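Local coordinates for D-alanyl transferase DltD (Enterococcus faecalis, PDB 6O93), which probably transfers D-alanine onto lipoteichoic acid in the cell wall of this Gram-positive bacterium, at residues T78-Q83 with G274-A279. Residues are numbered along the deposited sequence; the frame is centred on the assembly and turned at random.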
ATOM      1  N   THR A  78       5.096  -5.216  -1.437  1.00 21.15           N
ATOM      2  CA  THR A  78       4.958  -3.922  -2.109  1.00 20.45           C
ATOM      3  C   THR A  78       5.012  -2.825  -1.050  1.00 20.67           C
ATOM      4  O   THR A  78       4.041  -2.602  -0.323  1.00 22.00           O
ATOM      5  CB  THR A  78       3.665  -3.852  -2.919  1.00 20.65           C
ATOM      6  OG1 THR A  78       2.537  -4.058  -2.061  1.00 21.66           O
ATOM      7  CG2 THR A  78       3.657  -4.908  -4.020  1.00 21.22           C
ATOM      8  N   GLN A  79       6.150  -2.133  -0.970  1.00 18.40           N
ATOM      9  CA  GLN A  79       6.350  -1.062  -0.008  1.00 18.17           C
ATOM     10  C   GLN A  79       6.360   0.292  -0.730  1.00 17.56           C
ATOM     11  O   GLN A  79       5.912   0.399  -1.883  1.00 17.57           O
ATOM     12  CB  GLN A  79       7.632  -1.337   0.790  1.00 18.17           C
ATOM     13  CG  GLN A  79       7.613  -2.685   1.507  1.00 19.12           C
ATOM     14  CD  GLN A  79       8.702  -2.827   2.558  1.00 19.97           C
ATOM     15  OE1 GLN A  79       9.460  -1.891   2.824  1.00 21.53           O
ATOM     16  NE2 GLN A  79       8.786  -4.005   3.162  1.00 19.52           N
ATOM     17  N   SER A  80       6.868   1.324  -0.051  1.00 15.87           N
ATOM     18  CA  SER A  80       6.643   2.693  -0.506  1.00 15.74           C
ATOM     19  C   SER A  80       7.305   2.961  -1.853  1.00 15.29           C
ATOM     20  O   SER A  80       6.740   3.667  -2.695  1.00 14.88           O
ATOM     21  CB  SER A  80       7.148   3.685   0.539  1.00 16.24           C
ATOM     22  OG  SER A  80       6.331   3.660   1.695  1.00 16.35           O
ATOM     23  N   LEU A  81       8.503   2.420  -2.071  1.00 16.09           N
ATOM     24  CA  LEU A  81       9.214   2.699  -3.316  1.00 17.42           C
ATOM     25  C   LEU A  81       8.442   2.158  -4.513  1.00 16.50           C
ATOM     26  O   LEU A  81       8.262   2.854  -5.518  1.00 15.24           O
ATOM     27  CB  LEU A  81      10.621   2.104  -3.260  1.00 18.10           C
ATOM     28  CG  LEU A  81      11.572   2.521  -4.385  1.00 19.54           C
ATOM     29  CD1 LEU A  81      11.789   4.027  -4.387  1.00 20.75           C
ATOM     30  CD2 LEU A  81      12.892   1.796  -4.247  1.00 20.67           C
ATOM     31  N   THR A  82       7.973   0.912  -4.418  1.00 17.26           N
ATOM     32  CA  THR A  82       7.114   0.355  -5.458  1.00 17.38           C
ATOM     33  C   THR A  82       5.878   1.220  -5.663  1.00 17.23           C
ATOM     34  O   THR A  82       5.504   1.535  -6.799  1.00 16.13           O
ATOM     35  CB  THR A  82       6.705  -1.073  -5.090  1.00 19.34           C
ATOM     36  OG1 THR A  82       7.857  -1.924  -5.089  1.00 20.80           O
ATOM     37  CG2 THR A  82       5.677  -1.610  -6.077  1.00 21.78           C
ATOM     38  N   GLN A  83       5.227   1.613  -4.565  1.00 17.59           N
ATOM     39  CA  GLN A  83       3.984   2.370  -4.665  1.00 17.24           C
ATOM     40  C   GLN A  83       4.215   3.762  -5.238  1.00 16.83           C
ATOM     41  O   GLN A  83       3.354   4.285  -5.955  1.00 16.22           O
ATOM     42  CB  GLN A  83       3.318   2.462  -3.292  1.00 18.04           C
ATOM     43  CG  GLN A  83       2.895   1.119  -2.709  1.00 19.04           C
ATOM     44  CD  GLN A  83       1.727   0.497  -3.454  1.00 19.82           C
ATOM     45  OE1 GLN A  83       1.387   0.916  -4.558  1.00 20.34           O
ATOM     46  NE2 GLN A  83       1.104  -0.507  -2.845  1.00 19.33           N
ATOM     47  N   GLY A 274      12.544   7.300   3.769  1.00 18.24           N
ATOM     48  CA  GLY A 274      12.825   8.017   2.536  1.00 18.74           C
ATOM     49  C   GLY A 274      11.960   7.552   1.380  1.00 18.65           C
ATOM     50  O   GLY A 274      11.456   8.367   0.603  1.00 19.82           O
ATOM     51  N   ASP A 275      11.779   6.235   1.245  1.00 17.64           N
ATOM     52  CA  ASP A 275      10.918   5.716   0.187  1.00 18.10           C
ATOM     53  C   ASP A 275       9.479   6.171   0.392  1.00 17.79           C
ATOM     54  O   ASP A 275       8.762   6.454  -0.576  1.00 16.25           O
ATOM     55  CB  ASP A 275      10.995   4.191   0.145  1.00 17.21           C
ATOM     56  CG  ASP A 275      12.379   3.687  -0.198  1.00 18.12           C
ATOM     57  OD1 ASP A 275      13.251   4.514  -0.539  1.00 18.60           O
ATOM     58  OD2 ASP A 275      12.595   2.459  -0.122  1.00 19.01           O
ATOM     59  N   PHE A 276       9.042   6.241   1.651  1.00 17.44           N
ATOM     60  CA  PHE A 276       7.720   6.772   1.956  1.00 16.61           C
ATOM     61  C   PHE A 276       7.608   8.228   1.530  1.00 17.02           C
ATOM     62  O   PHE A 276       6.572   8.654   1.007  1.00 16.54           O
ATOM     63  CB  PHE A 276       7.442   6.615   3.450  1.00 16.83           C
ATOM     64  CG  PHE A 276       6.097   7.118   3.878  1.00 17.88           C
ATOM     65  CD1 PHE A 276       4.946   6.701   3.230  1.00 18.14           C
ATOM     66  CD2 PHE A 276       5.982   7.988   4.945  1.00 18.53           C
ATOM     67  CE1 PHE A 276       3.708   7.158   3.631  1.00 17.80           C
ATOM     68  CE2 PHE A 276       4.742   8.444   5.353  1.00 19.11           C
ATOM     69  CZ  PHE A 276       3.606   8.028   4.694  1.00 18.45           C
ATOM     70  N   GLN A 277       8.671   9.007   1.743  1.00 17.63           N
ATOM     71  CA  GLN A 277       8.683  10.390   1.279  1.00 17.28           C
ATOM     72  C   GLN A 277       8.490  10.462  -0.229  1.00 17.02           C
ATOM     73  O   GLN A 277       7.826  11.375  -0.736  1.00 17.95           O
ATOM     74  CB  GLN A 277       9.992  11.064   1.687  1.00 17.84           C
ATOM     75  CG  GLN A 277      10.106  12.523   1.267  1.00 19.00           C
ATOM     76  CD  GLN A 277       9.056  13.399   1.925  1.00 18.74           C
ATOM     77  OE1 GLN A 277       8.290  12.939   2.771  1.00 17.60           O
ATOM     78  NE2 GLN A 277       9.019  14.669   1.541  1.00 20.11           N
ATOM     79  N   ALA A 278       9.066   9.509  -0.966  1.00 16.23           N
ATOM     80  CA  ALA A 278       8.897   9.503  -2.415  1.00 16.40           C
ATOM     81  C   ALA A 278       7.427   9.373  -2.792  1.00 16.94           C
ATOM     82  O   ALA A 278       6.948  10.057  -3.704  1.00 16.27           O
ATOM     83  CB  ALA A 278       9.715   8.371  -3.035  1.00 16.03           C
ATOM     84  N   ALA A 279       6.692   8.501  -2.097  1.00 17.22           N
ATOM     85  CA  ALA A 279       5.268   8.355  -2.371  1.00 18.36           C
ATOM     86  C   ALA A 279       4.503   9.616  -1.991  1.00 18.11           C
ATOM     87  O   ALA A 279       3.558  10.009  -2.685  1.00 19.26           O
ATOM     88  CB  ALA A 279       4.714   7.143  -1.623  1.00 18.19           C
TER
HETATM   89  O   HOH W   1      10.240   0.942  -0.336  1.00 13.84           O
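The ring of Phe276 meets Ser80 at its edge, with the hydroxyl close to the ring plane. Ser80 OG lies 3.7 Å from Phe276 CD1 and 3.4 Å from Phe276 CA. The CA to CB bond of Phe276 points away from residues 78-83, and its side chain packs on Gln322 and Leu323 of helix 309-324. Phe276 CG stands anti to the backbone N (chi1 -179°), which swings the ring off; the helix backbone itself holds CB beside the serine. A second flat group in the contact is the carboxylate of Asp275. The Leu81 and Asp275 side chains cross at a slant: Leu81 CB is 3.7 Å from Asp275 OD2, and the two methyls lie farther out, CD1 nearest OD1 and CD2 nearest OD2.

Ser80 is the tightest point of the contact. Its CB rests on the helix backbone, 3.4 Å from Asp275 O. The small side chain lets the backbones come close, with the CA atoms of Ser80 and Phe276 4.9 Å apart. Its OG hydrogen-bonds to Glu272, one turn before Phe276 on the facing helix. Ala279 CB adds a looser touch on Ser80 O.

A water joins the two segments. It accepts from Leu81 N at 2.9 Å and donates to Asp275 OD2 at 2.8 Å. This gives a partner to a backbone N-H of the first helical turn. Asp275 OD1 turns to Tyr143, by a hydrogen bond, and to Arg147, by a salt bridge. Both belong to helix 139-148, so the buried carboxylate has partners on both oxygens, and the arginine probably favours its charged form.

The contact is helix-to-helix packing in a parallel alpha/beta fold, consistent with the SGNH hydrolase clan. It joins the start of helix 80-90, which follows strand 69-73, to helix 272-285, which leads into strand 289-294.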